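Local coordinates for protein exotoxin type A precursor (allele 1) (Streptococcus pyogenes phage T12, PDB 1FNU) that probably acts as a secreted superantigen toxin of the staphylococcal and streptococcal pyrogenic exotoxin family, and is also known as the scarlet fever toxin, at residues 21-25 with 197-201; 78-84 with 96-102; 137-142 with 204-209. One frame throughout, in Å; residues are numbered along the deposited sequence.

Of the three contacts, only contact 1 (21-25 with 197-201) has one segment in the OB-fold range and one in the beta-grasp range of this superantigen. Contact 2 (78-84 with 96-102) lies within the OB-fold range and contact 3 (137-142 with 204-209) within the beta-grasp range, their centres about 16 Å apart. Contacts 1 and 2 are centred about 10 Å apart and touch, with Tyr100 packed against Leu198, Met199 and Tyr201. Contacts 2 and 3 meet where Asn204 OD1 approaches Gly102 N at 2.8 Å. A bound cadmium ion lies about 9 Å from the side chain of Ser96, at the start of segment 96-102.

Contact 1: 21-25 with 197-201; sequences IYFLY and YLMIY
Helix 19-26 packs through Ile21, Leu24 and Tyr25 on the end of helix 194-197 and the 3-10 turn 198-201 after it, a buried, largely apolar interface between the OB-fold and beta-grasp parts of the toxin with one buried hydroxyl-hydroxyl hydrogen bond. Ile21 supplies its CD1 methyl, which sits over one face of the Tyr197 ring, displaced toward the rim; the CH-pi contact runs 4.1 Å from Ile21 CD1 to the centre of the Tyr197 ring, 21° from the ring normal. With CG anti to the backbone N (chi1 179°), Tyr197 sends this ring toward the helix. Leu24 and Leu198 meet tip to tip, the Leu24 CD1 methyl lying 4.0 Å from Leu198 CD1.

Tyr25 extends its phenol between Tyr197 and Tyr201. Its hydroxyl comes in at the edge of the Tyr197 ring, Tyr25 OH lying 3.7 Å from Tyr197 CE2, and donates a hydrogen bond of 2.8 Å from Tyr25 OH to Tyr201 OH. The two phenols approach from opposite directions, and Tyr201 OH stays near the plane of the Tyr25 ring. Tyr201 OH is also hydrogen-bonded to Asp146 OD2, so a chain of polar groups leads from helix 19-26 to helix 142-157. The Tyr197 hydroxyl has its own partners, Asp185 O and Arg150 NH1. The whole is an inter-domain junction in the two-domain superantigen fold, where an N-terminal helix of the chain is set against a C-terminal turn by aliphatic and tyrosine side chains meeting across the junction.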
loop_
_atom_site.group_PDB
_atom_site.type_symbol
_atom_site.label_atom_id
_atom_site.label_comp_id
_atom_site.label_asym_id
_atom_site.label_seq_id
_atom_site.Cartn_x
_atom_site.Cartn_y
_atom_site.Cartn_z
ATOM N N ILE A 21 -16.937 2.883 -11.648
ATOM C CA ILE A 21 -17.136 2.008 -12.836
ATOM C C ILE A 21 -17.241 3.045 -13.987
ATOM O O ILE A 21 -16.615 2.893 -15.026
ATOM C CB ILE A 21 -18.418 1.197 -12.730
ATOM C CG1 ILE A 21 -18.342 0.258 -11.534
ATOM C CG2 ILE A 21 -18.685 0.381 -14.054
ATOM C CD1 ILE A 21 -17.207 -0.814 -11.611
ATOM N N TYR A 22 -18.003 4.112 -13.779
ATOM C CA TYR A 22 -18.128 5.194 -14.768
ATOM C C TYR A 22 -16.753 5.699 -15.325
ATOM O O TYR A 22 -16.583 5.867 -16.540
ATOM C CB TYR A 22 -18.887 6.440 -14.185
ATOM C CG TYR A 22 -18.790 7.722 -15.073
ATOM C CD1 TYR A 22 -19.501 7.842 -16.304
ATOM C CD2 TYR A 22 -17.936 8.784 -14.722
ATOM C CE1 TYR A 22 -19.367 8.936 -17.115
ATOM C CE2 TYR A 22 -17.786 9.929 -15.570
ATOM C CZ TYR A 22 -18.503 9.993 -16.758
ATOM O OH TYR A 22 -18.409 11.122 -17.593
ATOM N N PHE A 23 -15.784 6.013 -14.450
ATOM C CA PHE A 23 -14.532 6.551 -14.985
ATOM C C PHE A 23 -13.688 5.516 -15.784
ATOM O O PHE A 23 -12.899 5.930 -16.617
ATOM C CB PHE A 23 -13.712 7.203 -13.831
ATOM C CG PHE A 23 -14.286 8.510 -13.335
ATOM C CD1 PHE A 23 -14.108 9.674 -14.096
ATOM C CD2 PHE A 23 -14.950 8.581 -12.073
ATOM C CE1 PHE A 23 -14.563 10.927 -13.626
ATOM C CE2 PHE A 23 -15.425 9.787 -11.576
ATOM C CZ PHE A 23 -15.234 10.994 -12.354
ATOM N N LEU A 24 -13.907 4.225 -15.547
ATOM C CA LEU A 24 -13.197 3.147 -16.235
ATOM C C LEU A 24 -13.694 3.071 -17.707
ATOM O O LEU A 24 -12.925 2.911 -18.640
ATOM C CB LEU A 24 -13.498 1.785 -15.582
ATOM C CG LEU A 24 -13.076 1.420 -14.140
ATOM C CD1 LEU A 24 -13.598 0.010 -13.745
ATOM C CD2 LEU A 24 -11.517 1.591 -14.015
ATOM N N TYR A 25 -14.990 3.251 -17.914
ATOM C CA TYR A 25 -15.549 3.129 -19.250
ATOM C C TYR A 25 -15.796 4.412 -20.047
ATOM O O TYR A 25 -15.983 4.378 -21.307
ATOM C CB TYR A 25 -16.798 2.271 -19.186
ATOM C CG TYR A 25 -16.475 0.833 -18.732
ATOM C CD1 TYR A 25 -15.890 -0.082 -19.618
ATOM C CD2 TYR A 25 -16.767 0.405 -17.445
ATOM C CE1 TYR A 25 -15.607 -1.420 -19.259
ATOM C CE2 TYR A 25 -16.507 -0.905 -17.038
ATOM C CZ TYR A 25 -15.929 -1.828 -17.944
ATOM O OH TYR A 25 -15.667 -3.102 -17.527
ATOM N N TYR A 197 -13.141 -5.931 -9.460
ATOM C CA TYR A 197 -14.158 -5.913 -10.483
ATOM C C TYR A 197 -13.549 -6.276 -11.836
ATOM O O TYR A 197 -14.140 -7.064 -12.601
ATOM C CB TYR A 197 -14.766 -4.508 -10.686
ATOM C CG TYR A 197 -15.827 -4.488 -11.776
ATOM C CD1 TYR A 197 -17.035 -5.172 -11.600
ATOM C CD2 TYR A 197 -15.541 -3.957 -13.048
ATOM C CE1 TYR A 197 -17.908 -5.362 -12.635
ATOM C CE2 TYR A 197 -16.411 -4.140 -14.082
ATOM C CZ TYR A 197 -17.593 -4.856 -13.873
ATOM O OH TYR A 197 -18.466 -5.053 -14.928
ATOM N N LEU A 198 -12.361 -5.734 -12.139
ATOM C CA LEU A 198 -11.785 -5.937 -13.468
ATOM C C LEU A 198 -11.245 -7.354 -13.776
ATOM O O LEU A 198 -10.874 -7.682 -14.926
ATOM C CB LEU A 198 -10.753 -4.792 -13.737
ATOM C CG LEU A 198 -11.409 -3.385 -13.980
ATOM C CD1 LEU A 198 -10.359 -2.302 -14.070
ATOM C CD2 LEU A 198 -12.197 -3.418 -15.342
ATOM N N MET A 199 -11.291 -8.195 -12.754
ATOM C CA MET A 199 -10.854 -9.557 -12.852
ATOM C C MET A 199 -11.812 -10.271 -13.801
ATOM O O MET A 199 -11.509 -11.366 -14.177
ATOM C CB MET A 199 -10.757 -10.216 -11.463
ATOM C CG MET A 199 -9.552 -9.676 -10.640
ATOM S SD MET A 199 -9.482 -10.291 -8.895
ATOM C CE MET A 199 -9.045 -11.876 -9.086
ATOM N N ILE A 200 -12.926 -9.669 -14.230
ATOM C CA ILE A 200 -13.703 -10.378 -15.273
ATOM C C ILE A 200 -12.874 -10.534 -16.576
ATOM O O ILE A 200 -13.219 -11.342 -17.449
ATOM C CB ILE A 200 -15.038 -9.625 -15.623
ATOM C CG1 ILE A 200 -14.695 -8.173 -15.961
ATOM C CG2 ILE A 200 -16.070 -9.853 -14.436
ATOM C CD1 ILE A 200 -15.760 -7.363 -16.660
ATOM N N TYR A 201 -11.772 -9.794 -16.706
ATOM C CA TYR A 201 -10.904 -9.866 -17.901
ATOM C C TYR A 201 -9.615 -10.657 -17.723
ATOM O O TYR A 201 -8.759 -10.785 -18.663
ATOM C CB TYR A 201 -10.462 -8.459 -18.327
ATOM C CG TYR A 201 -11.598 -7.585 -18.597
ATOM C CD1 TYR A 201 -12.705 -8.058 -19.304
ATOM C CD2 TYR A 201 -11.578 -6.237 -18.166
ATOM C CE1 TYR A 201 -13.763 -7.199 -19.593
ATOM C CE2 TYR A 201 -12.609 -5.377 -18.448
ATOM C CZ TYR A 201 -13.700 -5.842 -19.164
ATOM O OH TYR A 201 -14.695 -4.934 -19.432
#

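Contact 2: 78-84 with 96-102; sequences IYGVEYY and SACIYGG
Tyr83 and Cys98 form the centre of this contact, an antiparallel hydrogen-bonded pair in which the backbones bond in both directions: Tyr83 N to Cys98 O and Cys98 N to Tyr83 O, each 3.0 Å. Above that bridge, Cys98 CB lies over one face of the Tyr83 ring, 3.4 Å from Tyr83 CZ, while Cys98 SG takes up an oblique sulfur-aromatic position. The Tyr83 CG sits between backbone N and carbonyl carbon (chi1 68°), which folds the ring back across the neighbouring strand. There it is nearly parallel to the Tyr100 ring, the planes 17° apart and offset, with little ring over ring.

Between the bridge and the Tyr79 N to Gly102 O bond, the two segments part, and water 1 joins Val81 O to Tyr100 N. Water 2 accepts from Tyr83 OH at 2.6 Å and donates to Ile99 O. Ile78 CG2 and Ile99 CD1 pack at 3.4 Å, a close approach for two methyl groups. Farther out, Cys98 is disulfide-bonded to Cys87 and Tyr100 OH is hydrogen-bonded to Ser195. Water 1 thus stands in for a direct backbone bond where the segments separate, and water 2 ties the Tyr83 hydroxyl to the partner strand.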
loop_
_atom_site.group_PDB
_atom_site.type_symbol
_atom_site.label_atom_id
_atom_site.label_comp_id
_atom_site.label_asym_id
_atom_site.label_seq_id
_atom_site.Cartn_x
_atom_site.Cartn_y
_atom_site.Cartn_z
ATOM N N ILE A 78 -2.077 -4.993 -27.060
ATOM C CA ILE A 78 -2.761 -4.832 -25.770
ATOM C C ILE A 78 -3.947 -3.933 -25.906
ATOM O O ILE A 78 -3.876 -2.928 -26.565
ATOM C CB ILE A 78 -1.804 -4.206 -24.721
ATOM C CG1 ILE A 78 -0.542 -5.081 -24.536
ATOM C CG2 ILE A 78 -2.522 -4.054 -23.373
ATOM C CD1 ILE A 78 0.591 -4.278 -23.692
ATOM N N TYR A 79 -5.068 -4.271 -25.294
ATOM C CA TYR A 79 -6.219 -3.336 -25.372
ATOM C C TYR A 79 -6.910 -3.525 -24.016
ATOM O O TYR A 79 -7.513 -4.538 -23.778
ATOM C CB TYR A 79 -7.131 -3.740 -26.521
ATOM C CG TYR A 79 -8.188 -2.707 -26.755
ATOM C CD1 TYR A 79 -9.149 -2.418 -25.746
ATOM C CD2 TYR A 79 -8.246 -1.986 -27.939
ATOM C CE1 TYR A 79 -10.141 -1.418 -25.935
ATOM C CE2 TYR A 79 -9.274 -0.959 -28.124
ATOM C CZ TYR A 79 -10.194 -0.709 -27.103
ATOM O OH TYR A 79 -11.153 0.271 -27.215
ATOM N N GLY A 80 -6.789 -2.590 -23.097
ATOM C CA GLY A 80 -7.361 -2.882 -21.783
ATOM C C GLY A 80 -7.931 -1.657 -21.062
ATOM O O GLY A 80 -7.609 -0.521 -21.430
ATOM N N VAL A 81 -8.772 -1.950 -20.056
ATOM C CA VAL A 81 -9.433 -0.937 -19.211
ATOM C C VAL A 81 -8.495 -0.836 -17.993
ATOM O O VAL A 81 -8.419 -1.764 -17.227
ATOM C CB VAL A 81 -10.864 -1.477 -18.791
ATOM C CG1 VAL A 81 -11.607 -0.468 -17.835
ATOM C CG2 VAL A 81 -11.660 -1.773 -20.083
ATOM N N GLU A 82 -7.769 0.250 -17.849
ATOM C CA GLU A 82 -6.831 0.345 -16.769
ATOM C C GLU A 82 -7.324 0.958 -15.457
ATOM O O GLU A 82 -8.294 1.710 -15.472
ATOM C CB GLU A 82 -5.558 1.085 -17.206
ATOM C CG GLU A 82 -5.648 2.551 -17.276
ATOM C CD GLU A 82 -6.690 3.107 -18.249
ATOM O OE1 GLU A 82 -7.376 2.418 -19.038
ATOM O OE2 GLU A 82 -6.829 4.305 -18.291
ATOM N N TYR A 83 -6.631 0.583 -14.379
ATOM C CA TYR A 83 -6.834 1.106 -13.025
ATOM C C TYR A 83 -5.479 1.449 -12.422
ATOM O O TYR A 83 -4.413 0.898 -12.788
ATOM C CB TYR A 83 -7.539 0.122 -12.071
ATOM C CG TYR A 83 -6.741 -1.100 -11.693
ATOM C CD1 TYR A 83 -6.724 -2.218 -12.535
ATOM C CD2 TYR A 83 -6.021 -1.161 -10.512
ATOM C CE1 TYR A 83 -5.989 -3.402 -12.204
ATOM C CE2 TYR A 83 -5.275 -2.381 -10.153
ATOM C CZ TYR A 83 -5.287 -3.473 -11.032
ATOM O OH TYR A 83 -4.603 -4.611 -10.687
ATOM N N TYR A 84 -5.554 2.376 -11.466
ATOM C CA TYR A 84 -4.406 2.925 -10.757
ATOM C C TYR A 84 -4.386 2.560 -9.275
ATOM O O TYR A 84 -3.347 2.127 -8.737
ATOM C CB TYR A 84 -4.449 4.474 -10.920
ATOM C CG TYR A 84 -4.334 4.861 -12.375
ATOM C CD1 TYR A 84 -3.097 4.828 -12.989
ATOM C CD2 TYR A 84 -5.439 5.177 -13.147
ATOM C CE1 TYR A 84 -2.940 5.087 -14.275
ATOM C CE2 TYR A 84 -5.268 5.441 -14.520
ATOM C CZ TYR A 84 -3.999 5.387 -15.031
ATOM O OH TYR A 84 -3.693 5.689 -16.340
ATOM N N SER A 96 2.619 3.918 -12.649
ATOM C CA SER A 96 2.163 2.721 -13.372
ATOM C C SER A 96 0.649 2.633 -13.552
ATOM O O SER A 96 -0.082 3.404 -12.932
ATOM C CB SER A 96 2.735 1.428 -12.738
ATOM O OG SER A 96 2.731 1.485 -11.340
ATOM N N ALA A 97 0.224 1.741 -14.447
ATOM C CA ALA A 97 -1.164 1.455 -14.794
ATOM C C ALA A 97 -1.248 -0.065 -14.840
ATOM O O ALA A 97 -0.270 -0.721 -15.151
ATOM C CB ALA A 97 -1.495 2.039 -16.188
ATOM N N CYS A 98 -2.438 -0.613 -14.539
ATOM C CA CYS A 98 -2.639 -2.035 -14.514
ATOM C C CYS A 98 -3.889 -2.437 -15.241
ATOM O O CYS A 98 -4.856 -1.705 -15.282
ATOM C CB CYS A 98 -2.744 -2.556 -13.066
ATOM S SG CYS A 98 -1.227 -2.601 -12.019
ATOM N N ILE A 99 -3.829 -3.620 -15.825
ATOM C CA ILE A 99 -4.960 -4.230 -16.510
ATOM C C ILE A 99 -5.006 -5.748 -16.230
ATOM O O ILE A 99 -4.102 -6.332 -15.636
ATOM C CB ILE A 99 -4.894 -4.018 -18.086
ATOM C CG1 ILE A 99 -3.652 -4.728 -18.744
ATOM C CG2 ILE A 99 -4.837 -2.517 -18.448
ATOM C CD1 ILE A 99 -3.814 -4.815 -20.322
ATOM N N TYR A 100 -6.108 -6.366 -16.639
ATOM C CA TYR A 100 -6.246 -7.794 -16.533
ATOM C C TYR A 100 -6.450 -8.212 -17.996
ATOM O O TYR A 100 -7.088 -7.490 -18.798
ATOM C CB TYR A 100 -7.429 -8.194 -15.686
ATOM C CG TYR A 100 -7.181 -8.025 -14.199
ATOM C CD1 TYR A 100 -6.555 -9.022 -13.425
ATOM C CD2 TYR A 100 -7.579 -6.848 -13.570
ATOM C CE1 TYR A 100 -6.343 -8.831 -12.039
ATOM C CE2 TYR A 100 -7.381 -6.635 -12.228
ATOM C CZ TYR A 100 -6.783 -7.594 -11.478
ATOM O OH TYR A 100 -6.661 -7.341 -10.177
ATOM N N GLY A 101 -5.811 -9.328 -18.338
ATOM C CA GLY A 101 -5.856 -9.835 -19.698
ATOM C C GLY A 101 -5.512 -8.822 -20.766
ATOM O O GLY A 101 -4.500 -8.106 -20.667
ATOM N N GLY A 102 -6.370 -8.762 -21.795
ATOM C CA GLY A 102 -6.231 -7.836 -22.917
ATOM C C GLY A 102 -5.077 -8.075 -23.898
ATOM O O GLY A 102 -4.653 -7.177 -24.581
HETATM O O HOH W 1 -8.267 -4.767 -17.327
HETATM O O HOH W 2 -3.497 -5.828 -12.729
#

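Contact 3: 137-142 with 204-209; sequences KKMVTA and NETLDN. Unlike the reference sequence in segment 204-209: Asn209 (reference Ser).
Val140 and Leu207 exchange two backbone hydrogen bonds, Val140 N to Leu207 O at 3.0 Å and Leu207 N to Val140 O at 2.9 Å, and so make the hydrogen-bonded pair of a two-stranded antiparallel sheet in the beta-grasp domain. Strands 139-141 and 206-208 run 143° apart in direction. A third bond, Ala142 N to Glu205 O at 2.9 Å, continues the pairing to the first turn of helix 142-157. Thr141 stands at the N-cap of that helix: its OG1 accepts from Glu144 N, so one short strand both pairs with 206-208 and starts the helix. On the opposing segment, Thr206 OG1 donates to Asn204 O at 2.9 Å, bracing the bend that leads into the strand. Asn204 OD1 reaches away to Val103 N in the OB-fold part of the chain.

Non-hydrogen-bonded pairs flank the central one. Met139, Thr141, Thr206 and Asp208 share one face of the sheet, where Met139 CB rests 3.7 Å from Thr206 CG2 and Thr141 CG2 lies beside Thr206 OG1. Val140 and Leu207 occupy the other, crossing at a slant with Val140 CG2 3.8 Å from Leu207 CD1; Leu207 continues onto Phe182, and Val140 onto Thr135. The charged ends turn elsewhere: Lys137 NZ forms a salt bridge with Glu144, and Asp208 OD1 accepts a hydrogen bond from the backbone N of Lys210.

Met139 finishes the exposed side. Its chain bends at both chi2 (-59°) and chi3 (-62°), bringing its end back over the partner strand although the residue remains exposed, with SD alongside Asp208 CB and the terminal methyl CE 3.4 Å from Asp208 N.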
loop_
_atom_site.group_PDB
_atom_site.type_symbol
_atom_site.label_atom_id
_atom_site.label_comp_id
_atom_site.label_asym_id
_atom_site.label_seq_id
_atom_site.Cartn_x
_atom_site.Cartn_y
_atom_site.Cartn_z
ATOM N N LYS A 137 -8.802 -6.493 -35.180
ATOM C CA LYS A 137 -8.277 -7.835 -34.926
ATOM C C LYS A 137 -9.140 -9.032 -35.321
ATOM O O LYS A 137 -10.367 -9.057 -35.122
ATOM C CB LYS A 137 -7.944 -8.004 -33.427
ATOM C CG LYS A 137 -6.921 -7.006 -32.860
ATOM C CD LYS A 137 -6.664 -7.277 -31.331
ATOM C CE LYS A 137 -5.795 -6.201 -30.710
ATOM N NZ LYS A 137 -6.550 -4.908 -30.572
ATOM N N LYS A 138 -8.473 -10.056 -35.850
ATOM C CA LYS A 138 -9.129 -11.298 -36.243
ATOM C C LYS A 138 -9.614 -11.999 -34.970
ATOM O O LYS A 138 -10.764 -12.449 -34.886
ATOM C CB LYS A 138 -8.140 -12.190 -37.000
ATOM C CG LYS A 138 -7.650 -11.550 -38.365
ATOM C CD LYS A 138 -6.480 -12.358 -39.011
ATOM C CE LYS A 138 -5.931 -11.821 -40.346
ATOM N NZ LYS A 138 -4.963 -12.911 -40.798
ATOM N N MET A 139 -8.698 -12.129 -34.010
ATOM C CA MET A 139 -9.016 -12.702 -32.717
ATOM C C MET A 139 -8.884 -11.514 -31.724
ATOM O O MET A 139 -7.779 -10.951 -31.477
ATOM C CB MET A 139 -8.069 -13.861 -32.333
ATOM C CG MET A 139 -8.144 -15.147 -33.164
ATOM S SD MET A 139 -9.692 -16.143 -33.324
ATOM C CE MET A 139 -10.205 -16.769 -31.701
ATOM N N VAL A 140 -10.022 -11.127 -31.169
ATOM C CA VAL A 140 -10.055 -9.971 -30.271
ATOM C C VAL A 140 -10.438 -10.381 -28.877
ATOM O O VAL A 140 -11.218 -11.332 -28.722
ATOM C CB VAL A 140 -11.114 -9.030 -30.751
ATOM C CG1 VAL A 140 -10.769 -8.609 -32.108
ATOM C CG2 VAL A 140 -12.407 -9.732 -30.852
ATOM N N THR A 141 -9.912 -9.717 -27.852
ATOM C CA THR A 141 -10.369 -10.127 -26.527
ATOM C C THR A 141 -11.792 -9.646 -26.314
ATOM O O THR A 141 -12.199 -8.685 -26.899
ATOM C CB THR A 141 -9.509 -9.578 -25.330
ATOM O OG1 THR A 141 -9.709 -8.177 -25.198
ATOM C CG2 THR A 141 -8.010 -9.878 -25.548
ATOM N N ALA A 142 -12.561 -10.389 -25.513
ATOM C CA ALA A 142 -13.931 -9.983 -25.150
ATOM C C ALA A 142 -13.770 -8.556 -24.470
ATOM O O ALA A 142 -14.578 -7.612 -24.671
ATOM C CB ALA A 142 -14.488 -10.997 -24.140
ATOM N N ASN A 204 -8.340 -13.497 -20.022
ATOM C CA ASN A 204 -7.926 -13.061 -21.352
ATOM C C ASN A 204 -8.747 -13.660 -22.460
ATOM O O ASN A 204 -8.244 -13.837 -23.552
ATOM C CB ASN A 204 -6.467 -13.449 -21.522
ATOM C CG ASN A 204 -5.748 -12.643 -22.555
ATOM O OD1 ASN A 204 -5.838 -11.406 -22.624
ATOM N ND2 ASN A 204 -4.941 -13.352 -23.345
ATOM N N GLU A 205 -10.013 -13.967 -22.177
ATOM C CA GLU A 205 -10.918 -14.559 -23.170
ATOM C C GLU A 205 -10.856 -13.829 -24.531
ATOM O O GLU A 205 -10.981 -12.612 -24.629
ATOM C CB GLU A 205 -12.346 -14.597 -22.594
ATOM C CG GLU A 205 -13.408 -15.140 -23.491
ATOM C CD GLU A 205 -13.277 -16.648 -23.824
ATOM O OE1 GLU A 205 -12.199 -17.080 -24.383
ATOM O OE2 GLU A 205 -14.277 -17.402 -23.540
ATOM N N THR A 206 -10.671 -14.631 -25.591
ATOM C CA THR A 206 -10.495 -14.123 -26.936
ATOM C C THR A 206 -11.413 -14.848 -27.947
ATOM O O THR A 206 -11.640 -16.041 -27.858
ATOM C CB THR A 206 -8.958 -14.323 -27.335
ATOM O OG1 THR A 206 -8.103 -13.614 -26.394
ATOM C CG2 THR A 206 -8.646 -13.773 -28.729
ATOM N N LEU A 207 -11.949 -14.133 -28.909
ATOM C CA LEU A 207 -12.770 -14.854 -29.853
ATOM C C LEU A 207 -12.663 -14.333 -31.214
ATOM O O LEU A 207 -12.127 -13.282 -31.441
ATOM C CB LEU A 207 -14.197 -14.917 -29.407
ATOM C CG LEU A 207 -14.506 -13.588 -28.761
ATOM C CD1 LEU A 207 -14.697 -12.651 -29.844
ATOM C CD2 LEU A 207 -15.706 -13.705 -27.920
ATOM N N ASP A 208 -13.178 -15.115 -32.143
ATOM C CA ASP A 208 -13.093 -14.763 -33.552
ATOM C C ASP A 208 -14.098 -13.628 -33.839
ATOM O O ASP A 208 -15.309 -13.820 -33.714
ATOM C CB ASP A 208 -13.412 -16.078 -34.243
ATOM C CG ASP A 208 -13.559 -15.984 -35.763
ATOM O OD1 ASP A 208 -13.506 -14.851 -36.298
ATOM O OD2 ASP A 208 -13.728 -17.125 -36.349
ATOM N N ASN A 209 -13.644 -12.455 -34.222
ATOM C CA ASN A 209 -14.646 -11.442 -34.435
ATOM C C ASN A 209 -15.560 -11.566 -35.637
ATOM O O ASN A 209 -16.557 -10.850 -35.688
ATOM C CB ASN A 209 -14.022 -10.071 -34.467
ATOM C CG ASN A 209 -12.964 -9.987 -35.438
ATOM O OD1 ASN A 209 -12.359 -10.971 -35.723
ATOM N ND2 ASN A 209 -12.681 -8.804 -35.943
#